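Local coordinates for proto-oncogene tyrosine-protein kinase receptor Ret (Danio rerio, PDB 7AMK) that probably acts as a receptor tyrosine kinase whose extracellular cadherin-like domains take part in recognising GDNF bound to its GFR alpha 1 co-receptor, at residues 3-8 / 148-153; 22-27 / 184-189; 364-369 / 454-459; 434-439 / 469-474. The protein carries 4 engineered substitutions. All blocks are in the same frame, centred on the assembly; numbering follows the deposited sequence.

Interaction 1 (3-8 / 148-153); sequences FPQRLY and ALRQLR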
loop_
_atom_site.group_PDB
_atom_site.type_symbol
_atom_site.label_atom_id
_atom_site.label_comp_id
_atom_site.label_asym_id
_atom_site.label_seq_id
_atom_site.Cartn_x
_atom_site.Cartn_y
_atom_site.Cartn_z
ATOM N N PHE A 3 16.934 17.970 -39.419
ATOM C CA PHE A 3 16.332 17.388 -40.604
ATOM C C PHE A 3 14.869 17.083 -40.341
ATOM O O PHE A 3 14.556 16.343 -39.398
ATOM C CB PHE A 3 17.079 16.120 -40.988
ATOM C CG PHE A 3 18.486 16.354 -41.468
ATOM C CD1 PHE A 3 18.728 17.034 -42.642
ATOM C CD2 PHE A 3 19.563 15.845 -40.764
ATOM C CE1 PHE A 3 20.018 17.230 -43.096
ATOM C CE2 PHE A 3 20.867 16.040 -41.206
ATOM C CZ PHE A 3 21.094 16.726 -42.374
ATOM N N PRO A 4 13.937 17.650 -41.103
ATOM C CA PRO A 4 12.523 17.312 -40.914
ATOM C C PRO A 4 12.147 15.918 -41.431
ATOM O O PRO A 4 10.988 15.511 -41.304
ATOM C CB PRO A 4 11.810 18.405 -41.710
ATOM C CG PRO A 4 12.801 18.742 -42.819
ATOM C CD PRO A 4 14.127 18.728 -42.090
ATOM N N GLN A 5 13.107 15.171 -41.965
ATOM C CA GLN A 5 12.855 13.934 -42.675
ATOM C C GLN A 5 14.089 13.051 -42.505
ATOM O O GLN A 5 15.203 13.492 -42.797
ATOM C CB GLN A 5 12.574 14.258 -44.149
ATOM C CG GLN A 5 12.226 13.070 -44.991
ATOM C CD GLN A 5 11.748 13.450 -46.379
ATOM O OE1 GLN A 5 11.342 14.589 -46.629
ATOM N NE2 GLN A 5 11.795 12.487 -47.294
ATOM N N ARG A 6 13.913 11.818 -42.014
ATOM C CA ARG A 6 15.059 10.945 -41.735
ATOM C C ARG A 6 15.522 10.130 -42.937
ATOM O O ARG A 6 16.659 9.645 -42.935
ATOM C CB ARG A 6 14.735 9.956 -40.598
ATOM C CG ARG A 6 14.933 10.498 -39.186
ATOM N N LEU A 7 14.680 9.960 -43.952
ATOM C CA LEU A 7 14.976 9.064 -45.060
ATOM C C LEU A 7 14.446 9.664 -46.353
ATOM O O LEU A 7 13.295 10.098 -46.412
ATOM C CB LEU A 7 14.357 7.687 -44.808
ATOM C CG LEU A 7 14.365 6.672 -45.947
ATOM C CD1 LEU A 7 15.777 6.266 -46.247
ATOM C CD2 LEU A 7 13.534 5.462 -45.574
ATOM N N TYR A 8 15.285 9.699 -47.379
ATOM C CA TYR A 8 14.848 10.071 -48.716
ATOM C C TYR A 8 14.919 8.836 -49.597
ATOM O O TYR A 8 15.750 7.949 -49.376
ATOM C CB TYR A 8 15.693 11.195 -49.316
ATOM C CG TYR A 8 15.531 12.536 -48.639
ATOM C CD1 TYR A 8 16.271 12.857 -47.501
ATOM C CD2 TYR A 8 14.650 13.487 -49.143
ATOM C CE1 TYR A 8 16.118 14.078 -46.875
ATOM C CE2 TYR A 8 14.495 14.719 -48.531
ATOM C CZ TYR A 8 15.219 15.003 -47.399
ATOM O OH TYR A 8 15.063 16.214 -46.793
ATOM N N ALA A 148 11.601 26.204 -45.323
ATOM C CA ALA A 148 11.204 25.166 -46.252
ATOM C C ALA A 148 11.270 23.832 -45.547
ATOM O O ALA A 148 12.087 23.610 -44.653
ATOM C CB ALA A 148 12.096 25.149 -47.492
ATOM N N LEU A 149 10.409 22.956 -45.954
ATOM C CA LEU A 149 10.227 21.690 -45.286
ATOM C C LEU A 149 10.409 20.509 -46.218
ATOM O O LEU A 149 10.981 19.497 -45.818
ATOM C CB LEU A 149 8.830 21.667 -44.681
ATOM C CG LEU A 149 8.396 20.470 -43.886
ATOM C CD1 LEU A 149 9.236 20.488 -42.635
ATOM C CD2 LEU A 149 6.930 20.673 -43.564
ATOM N N ARG A 150 9.915 20.604 -47.446
ATOM C CA ARG A 150 10.000 19.489 -48.374
ATOM C C ARG A 150 9.952 20.052 -49.785
ATOM O O ARG A 150 9.109 20.904 -50.080
ATOM C CB ARG A 150 8.870 18.463 -48.144
ATOM C CG ARG A 150 8.721 17.397 -49.278
ATOM C CD ARG A 150 7.764 16.261 -48.897
ATOM N NE ARG A 150 8.293 15.694 -47.654
ATOM C CZ ARG A 150 7.957 14.533 -47.108
ATOM N NH1 ARG A 150 7.021 13.756 -47.646
ATOM N NH2 ARG A 150 8.578 14.145 -45.994
ATOM N N GLN A 151 10.875 19.593 -50.633
ATOM C CA GLN A 151 10.828 19.858 -52.069
ATOM C C GLN A 151 9.768 18.950 -52.673
ATOM O O GLN A 151 9.873 17.720 -52.575
ATOM C CB GLN A 151 12.193 19.604 -52.717
ATOM C CG GLN A 151 12.266 19.702 -54.286
ATOM C CD GLN A 151 11.623 20.967 -54.877
ATOM O OE1 GLN A 151 10.625 20.877 -55.560
ATOM N NE2 GLN A 151 12.190 22.131 -54.601
ATOM N N LEU A 152 8.755 19.552 -53.299
ATOM C CA LEU A 152 7.618 18.807 -53.829
ATOM C C LEU A 152 7.814 18.286 -55.259
ATOM O O LEU A 152 7.186 17.289 -55.624
ATOM C CB LEU A 152 6.353 19.685 -53.764
ATOM C CG LEU A 152 5.795 19.885 -52.353
ATOM C CD1 LEU A 152 4.502 20.699 -52.348
ATOM C CD2 LEU A 152 5.591 18.528 -51.684
ATOM N N ARG A 153 8.640 18.921 -56.089
ATOM C CA ARG A 153 8.864 18.422 -57.449
ATOM C C ARG A 153 9.578 17.070 -57.443
ATOM O O ARG A 153 10.571 16.882 -56.743
ATOM C CB ARG A 153 9.707 19.403 -58.267
ATOM C CG ARG A 153 8.968 20.609 -58.815
ATOM C CD ARG A 153 9.923 21.674 -59.385
ATOM N NE ARG A 153 10.842 22.195 -58.366
ATOM C CZ ARG A 153 11.675 23.215 -58.558
ATOM N NH1 ARG A 153 11.715 23.863 -59.708
ATOM N NH2 ARG A 153 12.489 23.598 -57.568
HETATM O O HOH W 1 12.366 16.885 -47.024
#

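Interaction 2 (22-27 / 184-189); sequences LLQVIS and TSELVV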
loop_
_atom_site.group_PDB
_atom_site.type_symbol
_atom_site.label_atom_id
_atom_site.label_comp_id
_atom_site.label_asym_id
_atom_site.label_seq_id
_atom_site.Cartn_x
_atom_site.Cartn_y
_atom_site.Cartn_z
ATOM N N LEU A 22 18.159 14.747 -58.949
ATOM C CA LEU A 22 17.502 13.574 -58.372
ATOM C C LEU A 22 16.539 13.933 -57.252
ATOM O O LEU A 22 15.400 13.445 -57.219
ATOM C CB LEU A 22 18.547 12.579 -57.836
ATOM C CG LEU A 22 19.576 12.063 -58.847
ATOM C CD1 LEU A 22 20.624 11.154 -58.185
ATOM C CD2 LEU A 22 18.904 11.335 -60.027
ATOM N N LEU A 23 16.978 14.775 -56.325
ATOM C CA LEU A 23 16.154 15.172 -55.195
ATOM C C LEU A 23 16.903 16.272 -54.455
ATOM O O LEU A 23 18.073 16.543 -54.730
ATOM C CB LEU A 23 15.840 13.986 -54.266
ATOM C CG LEU A 23 17.028 13.125 -53.789
ATOM C CD1 LEU A 23 17.813 13.733 -52.598
ATOM C CD2 LEU A 23 16.576 11.705 -53.466
ATOM N N GLN A 24 16.203 16.904 -53.518
ATOM C CA GLN A 24 16.731 18.000 -52.717
ATOM C C GLN A 24 16.588 17.664 -51.236
ATOM O O GLN A 24 15.467 17.477 -50.745
ATOM C CB GLN A 24 16.003 19.298 -53.045
ATOM C CG GLN A 24 16.554 20.489 -52.272
ATOM C CD GLN A 24 15.653 21.692 -52.414
ATOM O OE1 GLN A 24 14.810 21.728 -53.309
ATOM N NE2 GLN A 24 15.810 22.680 -51.519
ATOM N N VAL A 25 17.730 17.535 -50.548
ATOM C CA VAL A 25 17.790 17.337 -49.097
ATOM C C VAL A 25 17.535 18.672 -48.416
ATOM O O VAL A 25 18.145 19.689 -48.780
ATOM C CB VAL A 25 19.168 16.795 -48.681
ATOM C CG1 VAL A 25 19.339 16.830 -47.174
ATOM C CG2 VAL A 25 19.393 15.408 -49.215
ATOM N N ILE A 26 16.662 18.679 -47.403
ATOM C CA ILE A 26 16.269 19.898 -46.701
ATOM C C ILE A 26 16.905 19.933 -45.317
ATOM O O ILE A 26 16.878 18.934 -44.584
ATOM C CB ILE A 26 14.744 20.020 -46.572
ATOM C CG1 ILE A 26 14.096 19.993 -47.947
ATOM C CG2 ILE A 26 14.372 21.298 -45.783
ATOM C CD1 ILE A 26 14.309 21.257 -48.716
ATOM N N SER A 27 17.446 21.092 -44.945
ATOM C CA SER A 27 17.893 21.323 -43.578
ATOM C C SER A 27 17.181 22.552 -43.043
ATOM O O SER A 27 17.118 23.577 -43.722
ATOM C CB SER A 27 19.412 21.532 -43.503
ATOM O OG SER A 27 19.881 21.593 -42.161
ATOM N N THR A 184 10.101 28.010 -55.731
ATOM C CA THR A 184 10.952 26.844 -55.566
ATOM C C THR A 184 10.174 25.539 -55.515
ATOM O O THR A 184 10.794 24.479 -55.446
ATOM C CB THR A 184 11.807 27.002 -54.312
ATOM O OG1 THR A 184 10.950 27.117 -53.166
ATOM C CG2 THR A 184 12.655 28.272 -54.421
ATOM N N SER A 185 8.838 25.586 -55.546
ATOM C CA SER A 185 7.993 24.401 -55.363
ATOM C C SER A 185 8.225 23.701 -54.018
ATOM O O SER A 185 7.974 22.502 -53.879
ATOM C CB SER A 185 8.183 23.406 -56.505
ATOM O OG SER A 185 7.564 23.883 -57.683
ATOM N N GLU A 186 8.657 24.415 -52.983
ATOM C CA GLU A 186 8.851 23.777 -51.682
ATOM C C GLU A 186 7.620 23.947 -50.795
ATOM O O GLU A 186 7.043 25.021 -50.736
ATOM C CB GLU A 186 10.058 24.351 -50.937
ATOM C CG GLU A 186 11.398 24.100 -51.566
ATOM C CD GLU A 186 12.449 25.124 -51.123
ATOM O OE1 GLU A 186 12.126 26.334 -50.979
ATOM O OE2 GLU A 186 13.606 24.708 -50.922
ATOM N N LEU A 187 7.256 22.896 -50.062
ATOM C CA LEU A 187 6.361 23.076 -48.926
ATOM C C LEU A 187 7.126 23.779 -47.814
ATOM O O LEU A 187 8.244 23.384 -47.482
ATOM C CB LEU A 187 5.850 21.726 -48.456
ATOM C CG LEU A 187 4.942 21.677 -47.236
ATOM C CD1 LEU A 187 3.563 22.332 -47.520
ATOM C CD2 LEU A 187 4.812 20.219 -46.821
ATOM N N VAL A 188 6.558 24.846 -47.258
ATOM C CA VAL A 188 7.239 25.623 -46.226
ATOM C C VAL A 188 6.348 25.748 -44.986
ATOM O O VAL A 188 5.121 25.758 -45.081
ATOM C CB VAL A 188 7.610 27.013 -46.727
ATOM C CG1 VAL A 188 8.328 26.952 -48.079
ATOM C CG2 VAL A 188 6.354 27.869 -46.787
ATOM N N VAL A 189 6.969 25.860 -43.808
ATOM C CA VAL A 189 6.236 26.219 -42.601
ATOM C C VAL A 189 6.366 27.720 -42.418
ATOM O O VAL A 189 7.476 28.267 -42.461
ATOM C CB VAL A 189 6.738 25.434 -41.372
ATOM C CG1 VAL A 189 8.204 25.741 -41.040
ATOM C CG2 VAL A 189 5.826 25.704 -40.156
#

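Interaction 3 (364-369 / 454-459); sequences IRFSQV and YVVIAQ. Engineered in segment 364-369: Q368 (natural residue Asn).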
loop_
_atom_site.group_PDB
_atom_site.type_symbol
_atom_site.label_atom_id
_atom_site.label_comp_id
_atom_site.label_asym_id
_atom_site.label_seq_id
_atom_site.Cartn_x
_atom_site.Cartn_y
_atom_site.Cartn_z
ATOM N N ILE A 364 4.572 2.379 25.172
ATOM C CA ILE A 364 4.519 0.927 25.250
ATOM C C ILE A 364 3.963 0.595 26.627
ATOM O O ILE A 364 4.605 0.853 27.649
ATOM C CB ILE A 364 5.897 0.282 25.028
ATOM C CG1 ILE A 364 6.491 0.679 23.672
ATOM C CG2 ILE A 364 5.811 -1.222 25.157
ATOM C CD1 ILE A 364 5.652 0.241 22.475
ATOM N N ARG A 365 2.763 0.026 26.665
ATOM C CA ARG A 365 2.075 -0.065 27.940
ATOM C C ARG A 365 0.770 -0.828 27.757
ATOM O O ARG A 365 0.050 -0.616 26.776
ATOM C CB ARG A 365 1.800 1.332 28.515
ATOM C CG ARG A 365 0.781 2.143 27.702
ATOM C CD ARG A 365 0.665 3.580 28.190
ATOM N NE ARG A 365 -0.293 4.324 27.387
ATOM C CZ ARG A 365 -0.313 5.643 27.260
ATOM N NH1 ARG A 365 0.593 6.412 27.853
ATOM N NH2 ARG A 365 -1.263 6.207 26.514
ATOM N N PHE A 366 0.485 -1.727 28.689
ATOM C CA PHE A 366 -0.835 -2.326 28.744
ATOM C C PHE A 366 -1.811 -1.335 29.357
ATOM O O PHE A 366 -1.431 -0.461 30.140
ATOM C CB PHE A 366 -0.825 -3.609 29.574
ATOM C CG PHE A 366 -0.052 -4.746 28.961
ATOM C CD1 PHE A 366 -0.608 -5.519 27.954
ATOM C CD2 PHE A 366 1.219 -5.079 29.434
ATOM C CE1 PHE A 366 0.099 -6.591 27.396
ATOM C CE2 PHE A 366 1.929 -6.145 28.880
ATOM C CZ PHE A 366 1.361 -6.900 27.855
ATOM N N SER A 367 -3.081 -1.470 28.996
ATOM C CA SER A 367 -4.094 -0.753 29.750
ATOM C C SER A 367 -4.004 -1.157 31.216
ATOM O O SER A 367 -3.376 -2.164 31.580
ATOM C CB SER A 367 -5.485 -1.040 29.208
ATOM O OG SER A 367 -5.958 -2.262 29.727
ATOM N N GLN A 368 -4.610 -0.344 32.069
ATOM C CA GLN A 368 -4.628 -0.671 33.485
ATOM C C GLN A 368 -5.683 -1.723 33.821
ATOM O O GLN A 368 -5.889 -2.015 35.005
ATOM C CB GLN A 368 -4.825 0.604 34.313
ATOM C CG GLN A 368 -5.797 1.605 33.718
ATOM C CD GLN A 368 -5.616 2.991 34.305
ATOM O OE1 GLN A 368 -6.588 3.648 34.708
ATOM N NE2 GLN A 368 -4.367 3.444 34.367
ATOM N N VAL A 369 -6.327 -2.297 32.803
ATOM C CA VAL A 369 -7.281 -3.389 32.972
ATOM C C VAL A 369 -6.532 -4.710 32.822
ATOM O O VAL A 369 -6.156 -5.097 31.712
ATOM C CB VAL A 369 -8.433 -3.309 31.957
ATOM C CG1 VAL A 369 -9.274 -4.574 32.032
ATOM C CG2 VAL A 369 -9.306 -2.069 32.181
ATOM N N TYR A 454 -0.717 -15.079 36.397
ATOM C CA TYR A 454 0.513 -14.821 35.669
ATOM C C TYR A 454 0.817 -13.332 35.637
ATOM O O TYR A 454 -0.041 -12.481 35.883
ATOM C CB TYR A 454 0.438 -15.322 34.224
ATOM C CG TYR A 454 0.294 -16.804 34.028
ATOM C CD1 TYR A 454 -0.962 -17.398 33.995
ATOM C CD2 TYR A 454 1.409 -17.617 33.829
ATOM C CE1 TYR A 454 -1.107 -18.762 33.791
ATOM C CE2 TYR A 454 1.272 -18.982 33.621
ATOM C CZ TYR A 454 0.011 -19.545 33.602
ATOM O OH TYR A 454 -0.152 -20.896 33.403
ATOM N N VAL A 455 2.064 -13.034 35.302
ATOM C CA VAL A 455 2.461 -11.719 34.833
ATOM C C VAL A 455 2.744 -11.851 33.346
ATOM O O VAL A 455 3.443 -12.780 32.924
ATOM C CB VAL A 455 3.686 -11.179 35.593
ATOM C CG1 VAL A 455 4.233 -9.957 34.862
ATOM C CG2 VAL A 455 3.309 -10.804 37.030
ATOM N N VAL A 456 2.175 -10.954 32.551
ATOM C CA VAL A 456 2.510 -10.864 31.140
ATOM C C VAL A 456 3.500 -9.727 30.966
ATOM O O VAL A 456 3.308 -8.628 31.518
ATOM C CB VAL A 456 1.269 -10.636 30.269
ATOM C CG1 VAL A 456 1.682 -10.700 28.819
ATOM C CG2 VAL A 456 0.180 -11.655 30.604
ATOM N N ILE A 457 4.562 -9.990 30.212
ATOM C CA ILE A 457 5.630 -9.026 29.972
ATOM C C ILE A 457 5.721 -8.800 28.477
ATOM O O ILE A 457 5.940 -9.747 27.714
ATOM C CB ILE A 457 6.978 -9.504 30.538
ATOM C CG1 ILE A 457 6.852 -9.745 32.042
ATOM C CG2 ILE A 457 8.055 -8.476 30.267
ATOM C CD1 ILE A 457 8.132 -10.246 32.717
ATOM N N ALA A 458 5.537 -7.554 28.059
ATOM C CA ALA A 458 5.771 -7.164 26.683
ATOM C C ALA A 458 7.103 -6.442 26.613
ATOM O O ALA A 458 7.499 -5.776 27.569
ATOM C CB ALA A 458 4.650 -6.269 26.158
ATOM N N GLN A 459 7.791 -6.580 25.482
ATOM C CA GLN A 459 9.106 -5.977 25.283
ATOM C C GLN A 459 9.176 -5.436 23.860
ATOM O O GLN A 459 9.083 -6.204 22.897
ATOM C CB GLN A 459 10.238 -6.998 25.544
ATOM C CG GLN A 459 11.646 -6.472 25.190
ATOM C CD GLN A 459 12.805 -7.413 25.577
ATOM O OE1 GLN A 459 12.632 -8.396 26.309
ATOM N NE2 GLN A 459 13.993 -7.097 25.083
#

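Interaction 4 (434-439 / 469-474); sequences GVLYVN and TQLTVS. With FUC (alpha-L-fucopyranose), chain G; NAG (2-acetamido-2-deoxy-beta-D-glucopyranose), chain B.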
loop_
_atom_site.group_PDB
_atom_site.type_symbol
_atom_site.label_atom_id
_atom_site.label_comp_id
_atom_site.label_asym_id
_atom_site.label_seq_id
_atom_site.Cartn_x
_atom_site.Cartn_y
_atom_site.Cartn_z
ATOM N N GLY A 434 -0.311 -11.197 21.398
ATOM C CA GLY A 434 0.010 -12.443 22.081
ATOM C C GLY A 434 -1.225 -13.324 22.150
ATOM O O GLY A 434 -2.329 -12.834 22.405
ATOM N N VAL A 435 -1.034 -14.620 21.908
ATOM C CA VAL A 435 -2.126 -15.592 21.914
ATOM C C VAL A 435 -1.876 -16.600 23.030
ATOM O O VAL A 435 -0.893 -17.351 22.984
ATOM C CB VAL A 435 -2.271 -16.302 20.557
ATOM C CG1 VAL A 435 -3.236 -17.492 20.672
ATOM C CG2 VAL A 435 -2.721 -15.305 19.474
ATOM N N LEU A 436 -2.766 -16.610 24.026
ATOM C CA LEU A 436 -2.760 -17.607 25.088
ATOM C C LEU A 436 -3.435 -18.894 24.623
ATOM O O LEU A 436 -4.540 -18.870 24.076
ATOM C CB LEU A 436 -3.470 -17.057 26.323
ATOM C CG LEU A 436 -2.582 -16.220 27.245
ATOM C CD1 LEU A 436 -2.317 -14.817 26.685
ATOM C CD2 LEU A 436 -3.179 -16.163 28.641
ATOM N N TYR A 437 -2.777 -20.021 24.856
ATOM C CA TYR A 437 -3.326 -21.311 24.482
ATOM C C TYR A 437 -2.984 -22.312 25.569
ATOM O O TYR A 437 -2.095 -22.087 26.396
ATOM C CB TYR A 437 -2.791 -21.791 23.126
ATOM C CG TYR A 437 -1.283 -21.900 23.088
ATOM C CD1 TYR A 437 -0.483 -20.763 23.055
ATOM C CD2 TYR A 437 -0.656 -23.139 23.087
ATOM C CE1 TYR A 437 0.902 -20.858 23.026
ATOM C CE2 TYR A 437 0.735 -23.246 23.058
ATOM C CZ TYR A 437 1.508 -22.104 23.026
ATOM O OH TYR A 437 2.883 -22.211 22.991
ATOM N N VAL A 438 -3.704 -23.419 25.561
ATOM C CA VAL A 438 -3.461 -24.474 26.534
ATOM C C VAL A 438 -2.237 -25.273 26.108
ATOM O O VAL A 438 -1.940 -25.424 24.915
ATOM C CB VAL A 438 -4.702 -25.378 26.682
ATOM C CG1 VAL A 438 -5.961 -24.540 26.831
ATOM C CG2 VAL A 438 -4.815 -26.298 25.497
ATOM N N ASN A 439 -1.510 -25.784 27.094
ATOM C CA ASN A 439 -0.335 -26.593 26.813
ATOM C C ASN A 439 -0.492 -27.981 27.426
ATOM O O ASN A 439 -0.876 -28.926 26.730
ATOM C CB ASN A 439 0.922 -25.881 27.320
ATOM C CG ASN A 439 2.157 -26.770 27.286
ATOM O OD1 ASN A 439 2.259 -27.689 26.463
ATOM N ND2 ASN A 439 3.099 -26.500 28.190
ATOM N N THR A 469 1.633 -6.562 32.882
ATOM C CA THR A 469 0.282 -6.552 33.420
ATOM C C THR A 469 -0.001 -7.902 34.048
ATOM O O THR A 469 0.732 -8.866 33.831
ATOM C CB THR A 469 -0.771 -6.247 32.345
ATOM O OG1 THR A 469 -1.994 -5.869 32.982
ATOM C CG2 THR A 469 -1.026 -7.479 31.445
ATOM N N GLN A 470 -1.075 -7.962 34.826
ATOM C CA GLN A 470 -1.453 -9.181 35.516
ATOM C C GLN A 470 -2.443 -9.993 34.684
ATOM O O GLN A 470 -3.202 -9.458 33.875
ATOM C CB GLN A 470 -2.049 -8.856 36.884
ATOM C CG GLN A 470 -1.022 -8.427 37.905
ATOM N N LEU A 471 -2.451 -11.300 34.911
ATOM C CA LEU A 471 -3.281 -12.174 34.083
ATOM C C LEU A 471 -3.697 -13.384 34.907
ATOM O O LEU A 471 -2.834 -14.082 35.455
ATOM C CB LEU A 471 -2.522 -12.600 32.812
ATOM C CG LEU A 471 -3.214 -13.474 31.763
ATOM C CD1 LEU A 471 -2.543 -13.292 30.400
ATOM C CD2 LEU A 471 -3.241 -14.952 32.168
ATOM N N THR A 472 -5.010 -13.634 34.986
ATOM C CA THR A 472 -5.543 -14.815 35.657
ATOM C C THR A 472 -6.294 -15.695 34.665
ATOM O O THR A 472 -7.022 -15.199 33.802
ATOM C CB THR A 472 -6.477 -14.444 36.817
ATOM O OG1 THR A 472 -7.569 -13.654 36.334
ATOM C CG2 THR A 472 -5.721 -13.672 37.897
ATOM N N VAL A 473 -6.121 -17.005 34.802
ATOM C CA VAL A 473 -6.834 -17.993 34.005
ATOM C C VAL A 473 -7.591 -18.909 34.958
ATOM O O VAL A 473 -7.005 -19.459 35.895
ATOM C CB VAL A 473 -5.875 -18.797 33.110
ATOM C CG1 VAL A 473 -6.652 -19.814 32.297
ATOM C CG2 VAL A 473 -5.081 -17.862 32.201
ATOM N N SER A 474 -8.890 -19.075 34.721
ATOM C CA SER A 474 -9.728 -19.907 35.576
ATOM C C SER A 474 -10.285 -21.055 34.748
ATOM O O SER A 474 -11.072 -20.835 33.821
ATOM C CB SER A 474 -10.856 -19.094 36.213
ATOM O OG SER A 474 -11.746 -19.956 36.906
HETATM C C1 FUC G . 3.981 -31.547 27.572
HETATM C C2 FUC G . 3.173 -32.823 27.170
HETATM C C3 FUC G . 1.676 -32.494 26.950
HETATM C C4 FUC G . 1.515 -31.288 26.002
HETATM C C5 FUC G . 2.345 -30.118 26.546
HETATM C C6 FUC G . 2.277 -28.836 25.704
HETATM O O2 FUC G . 3.341 -33.918 28.089
HETATM O O3 FUC G . 1.014 -33.604 26.360
HETATM O O4 FUC G . 1.946 -31.631 24.686
HETATM O O5 FUC G . 3.737 -30.490 26.665
HETATM C C1 NAG B . 4.326 -27.242 28.318
HETATM C C2 NAG B . 5.338 -26.467 29.156
HETATM C C3 NAG B . 6.608 -27.290 29.366
HETATM C C4 NAG B . 6.274 -28.678 29.901
HETATM C C5 NAG B . 5.210 -29.345 29.037
HETATM C C6 NAG B . 4.735 -30.660 29.608
HETATM C C7 NAG B . 5.109 -24.042 28.944
HETATM C C8 NAG B . 4.123 -24.149 30.069
HETATM N N2 NAG B . 5.659 -25.190 28.542
HETATM O O3 NAG B . 7.426 -26.590 30.297
HETATM O O4 NAG B . 7.428 -29.508 29.862
HETATM O O5 NAG B . 4.059 -28.496 28.932
HETATM O O6 NAG B . 3.601 -31.153 28.907
HETATM O O7 NAG B . 5.393 -22.962 28.420
#

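Interaction 1 (3-8 / 148-153)
P4 and L149 bring their CA atoms to 6.6 Å, where the chain leading into strand 7-14 of cadherin-like domain 1 meets a classic beta bulge of domain 2, L149 and R150 on strand 147-151 both facing L187. P4 and L149 run alongside one another in opposite senses. L149 has CG anti to its N (chi1 -178°), which carries CD1 to 3.4 Å from P4 CB, tighter than normal van der Waals contact. Beside this apolar patch the extended Q5 crosses R150 at about a right angle, with OE1 2.9 Å from R150 NH2 and the amide and guanidinium planes 49° apart. R150 NH1 is bound elsewhere, to the carbonyl of S136. The rotation of the Q5 amide is fixed by NE2 donating to L7 O (3.0 Å, 162°), and NE2 also lies over one face of the Y8 ring, toward its rim. One water ties the domains together: it accepts from Y8 OH at 2.8 Å and donates to Q5 OE1 and to L149 O, the last at 3.2 Å.

Interaction 2 (22-27 / 184-189)
Q24, at the end of strand 21-24, sends an extended side chain across to E186, its CG placed anti to the backbone N. NE2 donates to E186 OE2 at 3.1 Å (N-H...O 154°); OE2 accepts with its anti lone pair, the one directed away from OE1, and is somewhat tilted from the Q24 amide plane. The two side chains cross at about a right angle, with amide and carboxylate planes 36° apart. At its other end, Q24 OE1 accepts from Q151 NE2, so both ends of the amide are gripped by domain 2. This is a polar bridge between two cadherin-like domains: Q24 belongs to an outermost strand of a three-stranded sheet in domain 1, and E186 to the central strand of the corresponding sheet in domain 2. Further on, I26 just brushes the carboxylate, its CD1 methyl 4.2 Å from E186 OE2, while its backbone N is bonded to Y8 OH. The carboxylate has a second support from its own segment: T184 OG1 donates to E186 OE1 at 2.6 Å, arriving from above the carboxylate plane, 49° out of it.

Interaction 3 (364-369 / 454-459)
F366 drives the far end of its ring against V456 and A458, two residues apart and on one side of strand 451-460. With CG anti to the carbonyl carbon (chi1 -68°), the ring is swung toward the strand and crosses the V456 side chain at about a right angle. CZ and CE2 do the touching: CZ lies 3.9 Å from V456 CG1 and 3.8 Å from A458 CB. CE2 sits 3.9 Å from both V456 O and A458 CB; the carbonyl and the A458 methyl meet the ring obliquely. Just after F366 the chain makes an ST turn, V369 N donating to S367 OG at 3.1 Å, before it enters strand 371-375. The engineered Q368 in this turn bonds through OE1 to H202 of the second subunit. The contact thus packs the loop before strand 371-375 against the four-stranded mixed sheet of domain 4: strand 451-460 runs between 401-407 and 466-475, F366 also touches T469 on the latter, A458 meets V401 and Y403 on the former, and V390 from a loop packs on both F366 and A458.

Interaction 4 (434-439 / 469-474)
L436 and L471 bury the most surface here, meeting tip to tip between strands 433-438 and 466-475. The closest pair is L436 CD2 with L471 CD1 at 3.4 Å, tighter than usual for two methyl groups. L436 CD2 also lies 3.7 Å from L471 CD2, so that one methyl sits against both branches of the opposing leucine, while L436 CD1 stays near L471 CD1 at 4.0 Å. L471, with CG anti to the backbone N (chi1 -178°), turns both of its methyls to L436 CD2. V473, two residues beyond L471, makes a looser contact, its CG2 4.4 Å from L436 CD2. The backbones remain far apart, 9.8 Å between the CA atoms of L436 and V473, and the contact is made by side chains alone. F373 of strand 371-375 touches both leucines. Just after strand 433-438, N439 carries an N-linked glycan, ND2 being bonded to C1 of the NAG at 1.4 Å; the equally short approach of OD1 to the fucose is doubtful. Strand 433-438 is central in a three-stranded sheet and 466-475 lies inside a four-stranded one, so this leucine pair joins the two layers across the buried core of a cadherin-like beta sandwich.

Interactions 1 and 2 have centres 6 Å apart and form one interface between domains 1 and 2. Their domain 2 segments share a sheet: L149 N lies 2.7 Å from L187 O, a probable hydrogen bond that pairs strands 147-151 and 186-189. Interactions 3 and 4, 12 Å apart, belong to domain 4 and are joined by a probable hydrogen bond from V456 N to T469 O (2.8 Å) and by packing of V456 on L471, which links the F366 contact to the leucine pair. The two pairs lie on opposite sides of the chain's centre, with centres 81 to 90 Å apart. The second subunit brings these regions together: its R6 packs on T472 and S474 of interaction 4. None of the touching residues ligates a calcium ion; the glycan on N439 belongs to segment 434-439.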